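Local coordinates for protein lipoxygenase (Cyanothece sp., PDB 5EK8) that probably catalyses, as a 9R-lipoxygenase with non-heme iron, the insertion of molecular oxygen into polyunsaturated fatty acids, at residues P161-D166 with E181-Y186; F171-M176 with R400-L405; F375-K380 with S489-E494; M497-I502 with E520-D525. All blocks are in the same frame, centred on the assembly; numbering follows the deposited sequence.

Interaction 1: P161-D166 with E181-Y186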
loop_
_atom_site.group_PDB
_atom_site.type_symbol
_atom_site.label_atom_id
_atom_site.label_comp_id
_atom_site.label_asym_id
_atom_site.label_seq_id
_atom_site.Cartn_x
_atom_site.Cartn_y
_atom_site.Cartn_z
ATOM N N PRO A 161 17.183 16.375 5.692
ATOM C CA PRO A 161 16.241 15.708 4.789
ATOM C C PRO A 161 15.726 14.394 5.369
ATOM O O PRO A 161 16.014 13.325 4.829
ATOM C CB PRO A 161 17.077 15.467 3.531
ATOM C CG PRO A 161 18.461 15.313 4.046
ATOM C CD PRO A 161 18.577 16.237 5.232
ATOM N N TYR A 162 14.968 14.481 6.457
ATOM C CA TYR A 162 14.428 13.293 7.102
ATOM C C TYR A 162 13.031 12.968 6.583
ATOM O O TYR A 162 12.076 13.708 6.835
ATOM C CB TYR A 162 14.398 13.474 8.619
ATOM C CG TYR A 162 14.053 12.211 9.374
ATOM C CD1 TYR A 162 12.811 12.059 9.982
ATOM C CD2 TYR A 162 14.970 11.162 9.471
ATOM C CE1 TYR A 162 12.490 10.905 10.672
ATOM C CE2 TYR A 162 14.660 9.998 10.165
ATOM C CZ TYR A 162 13.417 9.876 10.762
ATOM O OH TYR A 162 13.088 8.735 11.454
ATOM N N TRP A 163 12.926 11.844 5.875
ATOM C CA TRP A 163 11.686 11.413 5.230
ATOM C C TRP A 163 11.036 12.533 4.431
ATOM O O TRP A 163 9.890 12.898 4.691
ATOM C CB TRP A 163 10.699 10.876 6.269
ATOM C CG TRP A 163 11.003 9.480 6.718
ATOM C CD1 TRP A 163 12.041 9.079 7.508
ATOM C CD2 TRP A 163 10.259 8.298 6.402
ATOM N NE1 TRP A 163 11.990 7.718 7.705
ATOM C CE2 TRP A 163 10.904 7.217 7.037
ATOM C CE3 TRP A 163 9.108 8.047 5.647
ATOM C CZ2 TRP A 163 10.438 5.908 6.938
ATOM C CZ3 TRP A 163 8.647 6.743 5.551
ATOM C CH2 TRP A 163 9.310 5.692 6.193
ATOM N N PRO A 164 11.766 13.082 3.450
ATOM C CA PRO A 164 11.236 14.236 2.721
ATOM C C PRO A 164 10.049 13.859 1.849
ATOM O O PRO A 164 9.968 12.718 1.392
ATOM C CB PRO A 164 12.423 14.685 1.868
ATOM C CG PRO A 164 13.202 13.439 1.644
ATOM C CD PRO A 164 13.063 12.634 2.906
ATOM N N TYR A 165 9.140 14.806 1.632
ATOM C CA TYR A 165 8.002 14.579 0.752
ATOM C C TYR A 165 8.397 14.749 -0.709
ATOM O O TYR A 165 9.217 15.602 -1.044
ATOM C CB TYR A 165 6.855 15.530 1.091
ATOM C CG TYR A 165 6.007 15.087 2.259
ATOM C CD1 TYR A 165 5.002 14.150 2.090
ATOM C CD2 TYR A 165 6.204 15.610 3.527
ATOM C CE1 TYR A 165 4.221 13.743 3.146
ATOM C CE2 TYR A 165 5.421 15.206 4.593
ATOM C CZ TYR A 165 4.433 14.270 4.395
ATOM O OH TYR A 165 3.645 13.859 5.444
ATOM N N ASP A 166 7.812 13.922 -1.569
ATOM C CA ASP A 166 8.004 14.040 -3.011
ATOM C C ASP A 166 7.171 15.206 -3.532
ATOM O O ASP A 166 5.943 15.176 -3.453
ATOM C CB ASP A 166 7.608 12.740 -3.720
ATOM C CG ASP A 166 8.112 12.668 -5.152
ATOM O OD1 ASP A 166 8.219 11.541 -5.677
ATOM O OD2 ASP A 166 8.402 13.720 -5.758
ATOM N N GLU A 181 18.410 3.558 -1.533
ATOM C CA GLU A 181 18.685 4.273 -0.289
ATOM C C GLU A 181 17.386 4.651 0.429
ATOM O O GLU A 181 17.143 5.814 0.749
ATOM C CB GLU A 181 19.556 5.517 -0.537
ATOM C CG GLU A 181 19.008 6.550 -1.522
ATOM C CD GLU A 181 19.895 7.782 -1.602
ATOM O OE1 GLU A 181 21.124 7.639 -1.425
ATOM O OE2 GLU A 181 19.371 8.892 -1.826
ATOM N N THR A 182 16.561 3.642 0.688
ATOM C CA THR A 182 15.374 3.788 1.518
ATOM C C THR A 182 15.760 3.975 2.986
ATOM O O THR A 182 16.769 3.428 3.442
ATOM C CB THR A 182 14.459 2.558 1.382
ATOM O OG1 THR A 182 13.360 2.663 2.297
ATOM C CG2 THR A 182 15.237 1.290 1.688
ATOM N N PRO A 183 14.967 4.762 3.729
ATOM C CA PRO A 183 15.185 4.911 5.170
ATOM C C PRO A 183 14.392 3.882 5.967
ATOM O O PRO A 183 14.367 3.939 7.196
ATOM C CB PRO A 183 14.679 6.321 5.445
ATOM C CG PRO A 183 13.552 6.474 4.483
ATOM C CD PRO A 183 13.935 5.693 3.240
ATOM N N ASP A 184 13.751 2.958 5.257
ATOM C CA ASP A 184 12.940 1.910 5.872
ATOM C C ASP A 184 12.895 0.683 4.961
ATOM O O ASP A 184 11.919 0.456 4.244
ATOM C CB ASP A 184 11.527 2.428 6.162
ATOM C CG ASP A 184 10.611 1.362 6.748
ATOM O OD1 ASP A 184 11.111 0.435 7.428
ATOM O OD2 ASP A 184 9.383 1.458 6.524
ATOM N N ASP A 185 13.969 -0.103 4.996
ATOM C CA ASP A 185 14.120 -1.262 4.118
ATOM C C ASP A 185 13.262 -2.440 4.552
ATOM O O ASP A 185 12.822 -2.510 5.699
ATOM C CB ASP A 185 15.581 -1.700 4.064
ATOM C CG ASP A 185 15.964 -2.264 2.717
ATOM O OD1 ASP A 185 15.052 -2.471 1.883
ATOM O OD2 ASP A 185 17.175 -2.497 2.499
ATOM N N TYR A 186 13.032 -3.367 3.626
ATOM C CA TYR A 186 12.354 -4.623 3.948
ATOM C C TYR A 186 13.148 -5.440 4.968
ATOM O O TYR A 186 14.323 -5.171 5.215
ATOM C CB TYR A 186 12.157 -5.488 2.704
ATOM C CG TYR A 186 11.336 -4.909 1.579
ATOM C CD1 TYR A 186 10.015 -4.529 1.770
ATOM C CD2 TYR A 186 11.867 -4.806 0.305
ATOM C CE1 TYR A 186 9.259 -4.027 0.721
ATOM C CE2 TYR A 186 11.124 -4.313 -0.744
ATOM C CZ TYR A 186 9.823 -3.926 -0.536
ATOM O OH TYR A 186 9.100 -3.433 -1.600
#
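The indole of Trp163 carries the ring of Pro183 over one face. Pro183 CG stands 4.0 Å from the centroid of the five-membered ring of Trp163, 21° off the normal, in a CH-pi contact shifted toward the rim. Asp184 meets the six-membered part of the same indole obliquely, its CB 3.7 Å from Trp163 CZ2. Trp163 CG lies anti to its carbonyl carbon (chi1 -79°), and from there the indole reaches Pro183. Within 161-166, Trp163 CD1 lies over the centre of the Tyr162 ring, 3.6 Å above its plane. Both segments belong to the long connection between strand 152-160 and helix 188-214. An ST turn shapes 181-186: Asp184 N donates to Thr182 OG1 at 3.0 Å. The carboxylate of Asp184 turns to other partners, Ser393 N and Arg123. With an alanine in place of Trp163, Pro183 would probably lose the ring it rests on, leaving a gap beside Asp184 CB. Phe375, from helix 337-377, stacks with the indole, and Ile395 of helix 394-404 also touches it.

Interaction 2: F171-M176 with R400-L405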
loop_
_atom_site.group_PDB
_atom_site.type_symbol
_atom_site.label_atom_id
_atom_site.label_comp_id
_atom_site.label_asym_id
_atom_site.label_seq_id
_atom_site.Cartn_x
_atom_site.Cartn_y
_atom_site.Cartn_z
ATOM N N PHE A 171 0.422 12.841 -5.048
ATOM C CA PHE A 171 0.113 12.189 -3.786
ATOM C C PHE A 171 1.167 12.505 -2.738
ATOM O O PHE A 171 2.289 12.894 -3.064
ATOM C CB PHE A 171 0.008 10.676 -3.975
ATOM C CG PHE A 171 -0.888 10.262 -5.109
ATOM C CD1 PHE A 171 -2.244 10.551 -5.078
ATOM C CD2 PHE A 171 -0.379 9.569 -6.198
ATOM C CE1 PHE A 171 -3.075 10.163 -6.115
ATOM C CE2 PHE A 171 -1.204 9.177 -7.239
ATOM C CZ PHE A 171 -2.556 9.473 -7.197
ATOM N N ALA A 172 0.801 12.345 -1.475
ATOM C CA ALA A 172 1.774 12.453 -0.402
ATOM C C ALA A 172 2.625 11.185 -0.345
ATOM O O ALA A 172 2.181 10.138 0.132
ATOM C CB ALA A 172 1.087 12.693 0.913
ATOM N N ARG A 173 3.847 11.289 -0.859
ATOM C CA ARG A 173 4.770 10.162 -0.933
ATOM C C ARG A 173 6.167 10.598 -0.507
ATOM O O ARG A 173 6.480 11.791 -0.502
ATOM C CB ARG A 173 4.811 9.589 -2.350
ATOM C CG ARG A 173 3.454 9.219 -2.921
ATOM C CD ARG A 173 3.614 8.438 -4.208
ATOM N NE ARG A 173 4.481 7.287 -3.987
ATOM C CZ ARG A 173 4.916 6.474 -4.941
ATOM N NH1 ARG A 173 4.565 6.679 -6.206
ATOM N NH2 ARG A 173 5.710 5.463 -4.625
ATOM N N ILE A 174 7.006 9.630 -0.153
ATOM C CA ILE A 174 8.386 9.933 0.201
ATOM C C ILE A 174 9.173 10.239 -1.068
ATOM O O ILE A 174 8.847 9.741 -2.146
ATOM C CB ILE A 174 9.048 8.769 0.974
ATOM C CG1 ILE A 174 10.346 9.238 1.634
ATOM C CG2 ILE A 174 9.290 7.575 0.060
ATOM C CD1 ILE A 174 10.982 8.208 2.537
ATOM N N PHE A 175 10.188 11.085 -0.951
ATOM C CA PHE A 175 11.060 11.353 -2.083
ATOM C C PHE A 175 12.163 10.304 -2.118
ATOM O O PHE A 175 13.020 10.256 -1.237
ATOM C CB PHE A 175 11.652 12.761 -2.003
ATOM C CG PHE A 175 12.532 13.111 -3.169
ATOM C CD1 PHE A 175 12.020 13.136 -4.455
ATOM C CD2 PHE A 175 13.872 13.416 -2.979
ATOM C CE1 PHE A 175 12.828 13.456 -5.533
ATOM C CE2 PHE A 175 14.688 13.741 -4.054
ATOM C CZ PHE A 175 14.162 13.765 -5.331
ATOM N N MET A 176 12.128 9.454 -3.137
ATOM C CA MET A 176 13.046 8.332 -3.200
ATOM C C MET A 176 13.396 7.994 -4.643
ATOM O O MET A 176 12.876 7.031 -5.203
ATOM C CB MET A 176 12.436 7.116 -2.494
ATOM C CG MET A 176 13.449 6.091 -2.011
ATOM S SD MET A 176 12.807 5.107 -0.640
ATOM C CE MET A 176 11.488 4.204 -1.442
ATOM N N ARG A 400 8.582 0.735 -5.928
ATOM C CA ARG A 400 8.802 -0.357 -6.874
ATOM C C ARG A 400 7.701 -0.384 -7.934
ATOM O O ARG A 400 7.965 -0.579 -9.123
ATOM C CB ARG A 400 8.867 -1.699 -6.140
ATOM C CG ARG A 400 8.894 -2.921 -7.054
ATOM C CD ARG A 400 10.078 -2.892 -8.007
ATOM N NE ARG A 400 10.114 -4.080 -8.852
ATOM C CZ ARG A 400 10.940 -4.244 -9.879
ATOM N NH1 ARG A 400 11.803 -3.287 -10.197
ATOM N NH2 ARG A 400 10.901 -5.362 -10.591
ATOM N N GLY A 401 6.466 -0.185 -7.486
ATOM C CA GLY A 401 5.320 -0.133 -8.369
ATOM C C GLY A 401 5.438 0.998 -9.367
ATOM O O GLY A 401 4.874 0.929 -10.459
ATOM N N ASP A 402 6.181 2.041 -8.998
ATOM C CA ASP A 402 6.476 3.131 -9.930
ATOM C C ASP A 402 7.154 2.648 -11.216
ATOM O O ASP A 402 7.112 3.332 -12.238
ATOM C CB ASP A 402 7.354 4.189 -9.261
ATOM C CG ASP A 402 6.588 5.046 -8.279
ATOM O OD1 ASP A 402 5.344 5.112 -8.394
ATOM O OD2 ASP A 402 7.234 5.655 -7.398
ATOM N N ASP A 403 7.784 1.477 -11.158
ATOM C CA ASP A 403 8.380 0.859 -12.339
ATOM C C ASP A 403 7.596 -0.373 -12.791
ATOM O O ASP A 403 7.506 -0.654 -13.986
ATOM C CB ASP A 403 9.831 0.458 -12.066
ATOM C CG ASP A 403 10.689 1.622 -11.613
ATOM O OD1 ASP A 403 10.785 2.625 -12.351
ATOM O OD2 ASP A 403 11.260 1.533 -10.507
ATOM N N LEU A 404 7.033 -1.106 -11.835
ATOM C CA LEU A 404 6.472 -2.427 -12.116
ATOM C C LEU A 404 4.974 -2.440 -12.432
ATOM O O LEU A 404 4.516 -3.252 -13.239
ATOM C CB LEU A 404 6.736 -3.357 -10.935
ATOM C CG LEU A 404 6.415 -4.832 -11.169
ATOM C CD1 LEU A 404 7.430 -5.458 -12.129
ATOM C CD2 LEU A 404 6.371 -5.580 -9.846
ATOM N N LEU A 405 4.208 -1.558 -11.798
ATOM C CA LEU A 405 2.756 -1.583 -11.965
ATOM C C LEU A 405 2.207 -0.367 -12.706
ATOM O O LEU A 405 1.341 -0.502 -13.576
ATOM C CB LEU A 405 2.065 -1.696 -10.604
ATOM C CG LEU A 405 2.446 -2.884 -9.719
ATOM C CD1 LEU A 405 1.482 -2.989 -8.543
ATOM C CD2 LEU A 405 2.485 -4.185 -10.514
#
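Arg173 and Asp402 form a salt bridge, their side chains coming from opposite directions. Arg173 NH1 donates to Asp402 OD1 at 2.8 Å, and the bond is nearly straight at 171°. Asp402 OD1 lies at the guanidinium edge, in its plane, and receives the proton on its syn lone pair. The second bond, from Arg173 NH2 to Asp402 OD2, is weak at 3.2 Å. The two flat groups are turned 52° against each other, so this is not a coplanar two-bond pair.

The arginine chain bends at its third torsion (chi3 54°), which turns the guanidinium from the extended path of its first carbons. A second carboxylate, Glu368 of helix 337-377, takes Arg173 NE. Two acidic groups thus share the one buried cation and would tend to keep it charged. A methionine in place of Arg173 would probably leave both Asp402 and Glu368 without their positive mate. Glu368 also accepts from Ile174 N, which ties the backbone of 171-176 to the same helix.

The Arg173 side chain is about 8 Å from the side chain of the iron ligand His364. At about 12 Å from the bound iron, it is not a ligand itself. The loop segment 171-176 runs between helix 337-377, which supplies His359 and His364 to the iron, and helix 394-404, which carries Asp402 near its end.

Interaction 3: F375-K380 with S489-E494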
loop_
_atom_site.group_PDB
_atom_site.type_symbol
_atom_site.label_atom_id
_atom_site.label_comp_id
_atom_site.label_asym_id
_atom_site.label_seq_id
_atom_site.Cartn_x
_atom_site.Cartn_y
_atom_site.Cartn_z
ATOM N N PHE A 375 6.342 8.174 10.381
ATOM C CA PHE A 375 7.774 8.055 10.615
ATOM C C PHE A 375 8.430 9.424 10.732
ATOM O O PHE A 375 9.512 9.555 11.300
ATOM C CB PHE A 375 8.437 7.235 9.505
ATOM C CG PHE A 375 8.232 5.753 9.650
ATOM C CD1 PHE A 375 9.047 5.008 10.486
ATOM C CD2 PHE A 375 7.217 5.107 8.963
ATOM C CE1 PHE A 375 8.860 3.650 10.627
ATOM C CE2 PHE A 375 7.026 3.749 9.102
ATOM C CZ PHE A 375 7.849 3.021 9.935
ATOM N N ARG A 376 7.767 10.444 10.198
ATOM C CA ARG A 376 8.279 11.799 10.312
ATOM C C ARG A 376 8.139 12.339 11.726
ATOM O O ARG A 376 9.033 13.028 12.211
ATOM C CB ARG A 376 7.567 12.734 9.337
ATOM C CG ARG A 376 8.180 12.789 7.956
ATOM C CD ARG A 376 7.363 13.698 7.041
ATOM N NE ARG A 376 7.546 15.107 7.364
ATOM C CZ ARG A 376 8.364 15.918 6.703
ATOM N NH1 ARG A 376 9.067 15.460 5.678
ATOM N NH2 ARG A 376 8.476 17.188 7.061
ATOM N N ASN A 377 7.028 12.030 12.391
ATOM C CA ASN A 377 6.701 12.755 13.622
ATOM C C ASN A 377 6.470 11.927 14.892
ATOM O O ASN A 377 6.328 12.493 15.976
ATOM C CB ASN A 377 5.463 13.623 13.375
ATOM C CG ASN A 377 5.654 14.594 12.223
ATOM O OD1 ASN A 377 6.287 15.636 12.375
ATOM N ND2 ASN A 377 5.098 14.257 11.063
ATOM N N LEU A 378 6.434 10.604 14.773
ATOM C CA LEU A 378 6.128 9.766 15.933
ATOM C C LEU A 378 7.359 9.045 16.478
ATOM O O LEU A 378 7.824 8.069 15.890
ATOM C CB LEU A 378 5.040 8.749 15.579
ATOM C CG LEU A 378 3.690 9.361 15.204
ATOM C CD1 LEU A 378 2.647 8.278 14.959
ATOM C CD2 LEU A 378 3.227 10.334 16.286
ATOM N N ARG A 379 7.874 9.528 17.607
ATOM C CA ARG A 379 9.054 8.937 18.242
ATOM C C ARG A 379 8.825 8.593 19.715
ATOM O O ARG A 379 8.733 7.420 20.077
ATOM C CB ARG A 379 10.251 9.880 18.112
ATOM C CG ARG A 379 11.077 9.630 16.872
ATOM C CD ARG A 379 11.920 10.830 16.498
ATOM N NE ARG A 379 11.764 11.118 15.080
ATOM C CZ ARG A 379 11.191 12.214 14.600
ATOM N NH1 ARG A 379 11.085 12.382 13.291
ATOM N NH2 ARG A 379 10.735 13.145 15.425
ATOM N N LYS A 380 8.742 9.617 20.564
ATOM C CA LYS A 380 8.518 9.412 21.995
ATOM C C LYS A 380 7.095 8.949 22.307
ATOM O O LYS A 380 6.858 8.270 23.310
ATOM C CB LYS A 380 8.819 10.692 22.775
ATOM C CG LYS A 380 10.296 11.014 22.903
ATOM C CD LYS A 380 10.541 11.946 24.081
ATOM C CE LYS A 380 12.021 12.249 24.260
ATOM N NZ LYS A 380 12.279 13.000 25.517
ATOM N N SER A 489 -0.563 15.166 12.623
ATOM C CA SER A 489 -1.790 15.685 12.035
ATOM C C SER A 489 -1.503 16.761 10.982
ATOM O O SER A 489 -2.023 16.712 9.862
ATOM C CB SER A 489 -2.693 16.244 13.140
ATOM O OG SER A 489 -3.805 16.938 12.606
ATOM N N GLU A 490 -0.664 17.722 11.353
ATOM C CA GLU A 490 -0.330 18.843 10.485
ATOM C C GLU A 490 0.336 18.377 9.198
ATOM O O GLU A 490 -0.011 18.847 8.125
ATOM C CB GLU A 490 0.573 19.837 11.217
ATOM C CG GLU A 490 -0.136 20.612 12.316
ATOM C CD GLU A 490 0.798 21.520 13.086
ATOM O OE1 GLU A 490 0.374 22.060 14.131
ATOM O OE2 GLU A 490 1.955 21.694 12.649
ATOM N N ASP A 491 1.280 17.447 9.305
ATOM C CA ASP A 491 1.932 16.899 8.118
ATOM C C ASP A 491 0.921 16.202 7.207
ATOM O O ASP A 491 0.934 16.397 5.978
ATOM C CB ASP A 491 3.048 15.934 8.519
ATOM C CG ASP A 491 4.421 16.593 8.507
ATOM O OD1 ASP A 491 5.414 15.908 8.835
ATOM O OD2 ASP A 491 4.508 17.790 8.159
ATOM N N LEU A 492 0.037 15.408 7.815
ATOM C CA LEU A 492 -1.048 14.759 7.071
ATOM C C LEU A 492 -1.904 15.749 6.277
ATOM O O LEU A 492 -2.042 15.619 5.060
ATOM C CB LEU A 492 -1.947 13.959 8.013
ATOM C CG LEU A 492 -1.343 12.669 8.564
ATOM C CD1 LEU A 492 -2.194 12.128 9.707
ATOM C CD2 LEU A 492 -1.174 11.623 7.450
ATOM N N VAL A 493 -2.479 16.730 6.972
ATOM C CA VAL A 493 -3.352 17.713 6.332
ATOM C C VAL A 493 -2.609 18.522 5.269
ATOM O O VAL A 493 -3.078 18.662 4.139
ATOM C CB VAL A 493 -3.966 18.691 7.368
ATOM C CG1 VAL A 493 -4.659 19.864 6.668
ATOM C CG2 VAL A 493 -4.934 17.962 8.285
ATOM N N GLU A 494 -1.445 19.041 5.636
ATOM C CA GLU A 494 -0.681 19.916 4.759
ATOM C C GLU A 494 -0.189 19.212 3.508
ATOM O O GLU A 494 0.019 19.857 2.482
ATOM C CB GLU A 494 0.511 20.514 5.509
ATOM C CG GLU A 494 0.115 21.479 6.620
ATOM C CD GLU A 494 1.310 22.060 7.345
ATOM O OE1 GLU A 494 2.452 21.816 6.894
ATOM O OE2 GLU A 494 1.101 22.748 8.371
#
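Asp491 OD1 accepts two hydrogen bonds from neighbouring residues of 375-380. Arg376 NE donates to Asp491 OD1 at 2.7 Å, as part of a salt bridge. Asn377 ND2 donates to Asp491 OD1 at 2.8 Å, in an almost straight bond of 178°. The two donors reach the oxygen from opposite faces of the carboxylate plane, each well out of that plane. Asp491 OD1 lies in the amide plane of Asn377 but is tilted from the guanidinium plane of Arg376. Asn377 CG stands anti to its carbonyl carbon (chi1 -57°), and this swings the amide across to the aspartate.

The contact joins the last turn of helix 337-377, the long helix that brings His359 and His364 to the iron, to helix 482-495. This contact lies away from the iron. The two donors belong to the last residues of the helix, just before Leu378 leaves helical geometry.

All three side chains are buried. Arg376 NH1 is also used: it pairs with Asp63 and donates to the carbonyl of Trp163. Further out, the Arg376 side chain packs on Tyr165 and Thr64, Asn377 touches Arg487, and Leu492 packs on Tyr370 and Ala373 of helix 337-377.

Interaction 4: M497-I502 with E520-D525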
loop_
_atom_site.group_PDB
_atom_site.type_symbol
_atom_site.label_atom_id
_atom_site.label_comp_id
_atom_site.label_asym_id
_atom_site.label_seq_id
_atom_site.Cartn_x
_atom_site.Cartn_y
_atom_site.Cartn_z
ATOM N N MET A 497 -3.874 15.501 -0.614
ATOM C CA MET A 497 -4.374 16.109 -1.836
ATOM C C MET A 497 -5.355 17.216 -1.506
ATOM O O MET A 497 -5.949 17.228 -0.427
ATOM C CB MET A 497 -5.058 15.075 -2.731
ATOM C CG MET A 497 -4.159 13.943 -3.200
ATOM S SD MET A 497 -4.978 12.897 -4.424
ATOM C CE MET A 497 -4.831 13.897 -5.903
ATOM N N PRO A 498 -5.520 18.167 -2.429
ATOM C CA PRO A 498 -6.662 19.064 -2.283
ATOM C C PRO A 498 -7.956 18.283 -2.470
ATOM O O PRO A 498 -8.074 17.542 -3.443
ATOM C CB PRO A 498 -6.452 20.093 -3.403
ATOM C CG PRO A 498 -5.471 19.464 -4.342
ATOM C CD PRO A 498 -4.608 18.592 -3.501
ATOM N N TYR A 499 -8.901 18.445 -1.549
ATOM C CA TYR A 499 -10.187 17.760 -1.633
ATOM C C TYR A 499 -10.965 18.113 -2.893
ATOM O O TYR A 499 -11.022 19.271 -3.312
ATOM C CB TYR A 499 -11.040 18.073 -0.403
ATOM C CG TYR A 499 -12.441 17.492 -0.457
ATOM C CD1 TYR A 499 -12.653 16.114 -0.451
ATOM C CD2 TYR A 499 -13.554 18.320 -0.502
ATOM C CE1 TYR A 499 -13.945 15.585 -0.499
ATOM C CE2 TYR A 499 -14.836 17.802 -0.547
ATOM C CZ TYR A 499 -15.030 16.442 -0.541
ATOM O OH TYR A 499 -16.316 15.956 -0.588
ATOM N N GLN A 500 -11.562 17.085 -3.485
ATOM C CA GLN A 500 -12.374 17.212 -4.685
ATOM C C GLN A 500 -13.493 16.191 -4.609
ATOM O O GLN A 500 -13.232 14.998 -4.662
ATOM C CB GLN A 500 -11.530 16.993 -5.943
ATOM C CG GLN A 500 -12.318 16.988 -7.248
ATOM C CD GLN A 500 -11.487 16.493 -8.420
ATOM O OE1 GLN A 500 -11.081 15.327 -8.462
ATOM N NE2 GLN A 500 -11.223 17.379 -9.375
ATOM N N PRO A 501 -14.741 16.659 -4.459
ATOM C CA PRO A 501 -15.900 15.773 -4.348
ATOM C C PRO A 501 -15.899 14.744 -5.460
ATOM O O PRO A 501 -15.539 15.082 -6.590
ATOM C CB PRO A 501 -17.082 16.732 -4.469
ATOM C CG PRO A 501 -16.574 17.991 -3.869
ATOM C CD PRO A 501 -15.125 18.074 -4.306
ATOM N N ILE A 502 -16.278 13.511 -5.128
ATOM C CA ILE A 502 -16.093 12.376 -6.018
ATOM C C ILE A 502 -16.660 12.611 -7.414
ATOM O O ILE A 502 -17.699 13.248 -7.589
ATOM C CB ILE A 502 -16.712 11.082 -5.417
ATOM C CG1 ILE A 502 -16.116 9.843 -6.090
ATOM C CG2 ILE A 502 -18.232 11.087 -5.505
ATOM C CD1 ILE A 502 -14.606 9.808 -6.067
ATOM N N GLU A 520 -18.260 3.750 4.520
ATOM C CA GLU A 520 -16.923 3.806 3.934
ATOM C C GLU A 520 -16.775 5.043 3.062
ATOM O O GLU A 520 -15.667 5.458 2.723
ATOM C CB GLU A 520 -16.637 2.557 3.096
ATOM C CG GLU A 520 -16.770 1.226 3.826
ATOM C CD GLU A 520 -16.499 0.041 2.909
ATOM O OE1 GLU A 520 -16.034 0.267 1.768
ATOM O OE2 GLU A 520 -16.754 -1.112 3.328
ATOM N N LEU A 521 -17.912 5.623 2.702
ATOM C CA LEU A 521 -17.946 6.697 1.722
ATOM C C LEU A 521 -17.511 8.046 2.272
ATOM O O LEU A 521 -17.487 8.273 3.482
ATOM C CB LEU A 521 -19.349 6.822 1.139
ATOM C CG LEU A 521 -19.831 5.598 0.365
ATOM C CD1 LEU A 521 -21.224 5.853 -0.142
ATOM C CD2 LEU A 521 -18.888 5.273 -0.782
ATOM N N ASP A 522 -17.164 8.935 1.351
ATOM C CA ASP A 522 -16.806 10.301 1.680
ATOM C C ASP A 522 -17.978 11.019 2.344
ATOM O O ASP A 522 -19.108 10.942 1.867
ATOM C CB ASP A 522 -16.372 11.034 0.412
ATOM C CG ASP A 522 -16.097 12.497 0.647
ATOM O OD1 ASP A 522 -16.169 13.272 -0.329
ATOM O OD2 ASP A 522 -15.799 12.874 1.799
ATOM N N LYS A 523 -17.708 11.695 3.455
ATOM C CA LYS A 523 -18.712 12.543 4.095
ATOM C C LYS A 523 -18.453 14.015 3.777
ATOM O O LYS A 523 -17.694 14.675 4.487
ATOM C CB LYS A 523 -18.724 12.342 5.612
ATOM C CG LYS A 523 -19.245 11.004 6.073
ATOM C CD LYS A 523 -18.148 9.957 6.081
ATOM C CE LYS A 523 -18.706 8.593 6.437
ATOM N NZ LYS A 523 -17.725 7.545 6.135
ATOM N N PRO A 524 -19.083 14.534 2.710
ATOM C CA PRO A 524 -18.829 15.910 2.268
ATOM C C PRO A 524 -19.300 16.945 3.285
ATOM O O PRO A 524 -18.709 18.019 3.379
ATOM C CB PRO A 524 -19.632 16.019 0.961
ATOM C CG PRO A 524 -19.938 14.603 0.560
ATOM C CD PRO A 524 -20.071 13.861 1.852
ATOM N N ASP A 525 -20.342 16.613 4.040
ATOM C CA ASP A 525 -20.911 17.539 5.016
ATOM C C ASP A 525 -19.993 17.766 6.213
ATOM O O ASP A 525 -20.012 18.838 6.817
ATOM C CB ASP A 525 -22.273 17.034 5.489
ATOM C CG ASP A 525 -23.359 17.241 4.450
ATOM O OD1 ASP A 525 -24.021 18.300 4.487
ATOM O OD2 ASP A 525 -23.548 16.353 3.593
#
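A surface contact between two loops joins Tyr499 to Asp522 and Pro524. Segment 497-502 follows helix 482-495, and segment 520-525 lies between strands 513-515 and 530-531. Neither segment is regular helix or strand. Tyr499 OH donates to Asp522 OD1 at 2.7 Å, using the syn lone pair of that oxygen. The two side chains come from opposite directions. The carboxylate stands steeply to the ring, with the planes 76° apart, while its OD1 lies at the ring edge and in the ring plane.

The chain between the two segments includes strand 513-515, an outermost strand of the six-stranded antiparallel sheet, and the hydrogen bond closes this excursion. Tyr499 and Asp522 each have CG anti to the backbone N (chi1 175° in both), which sends the phenol and the carboxylate toward each other between the two loops.

The strongest polar partner of Asp522 lies outside the two segments: its OD2 forms a salt bridge with Arg528, and the Tyr499 side chain touches Arg528 as well. Pro524 CB lies beside the phenol oxygen, 3.7 Å from Tyr499 OH. On the backbone side, Tyr499 is hydrogen-bonded to Thr535 of strand 534-535.

How the interactions relate
Interactions 1 and 3 are buried, interaction 2 is partly buried and interaction 4 lies at the surface. Interactions 1 and 2 share the loop between strand 152-160 and helix 188-214, where backbone bonds pair Pro164 with Phe175 and Asp166 with Arg173. Interaction 3 meets interaction 1 through Arg376 and the Trp163 carbonyl, so the end of helix 337-377 serves both. Interaction 4 follows interaction 3 along the chain and touches interaction 2 where Met497 packs on Phe171. Chemistry differs too. Interaction 1 is ring packing, interactions 2 and 3 are arginine-aspartate salt bridges, fully buried only in interaction 3, and interaction 4 uses a phenol and a carboxylate.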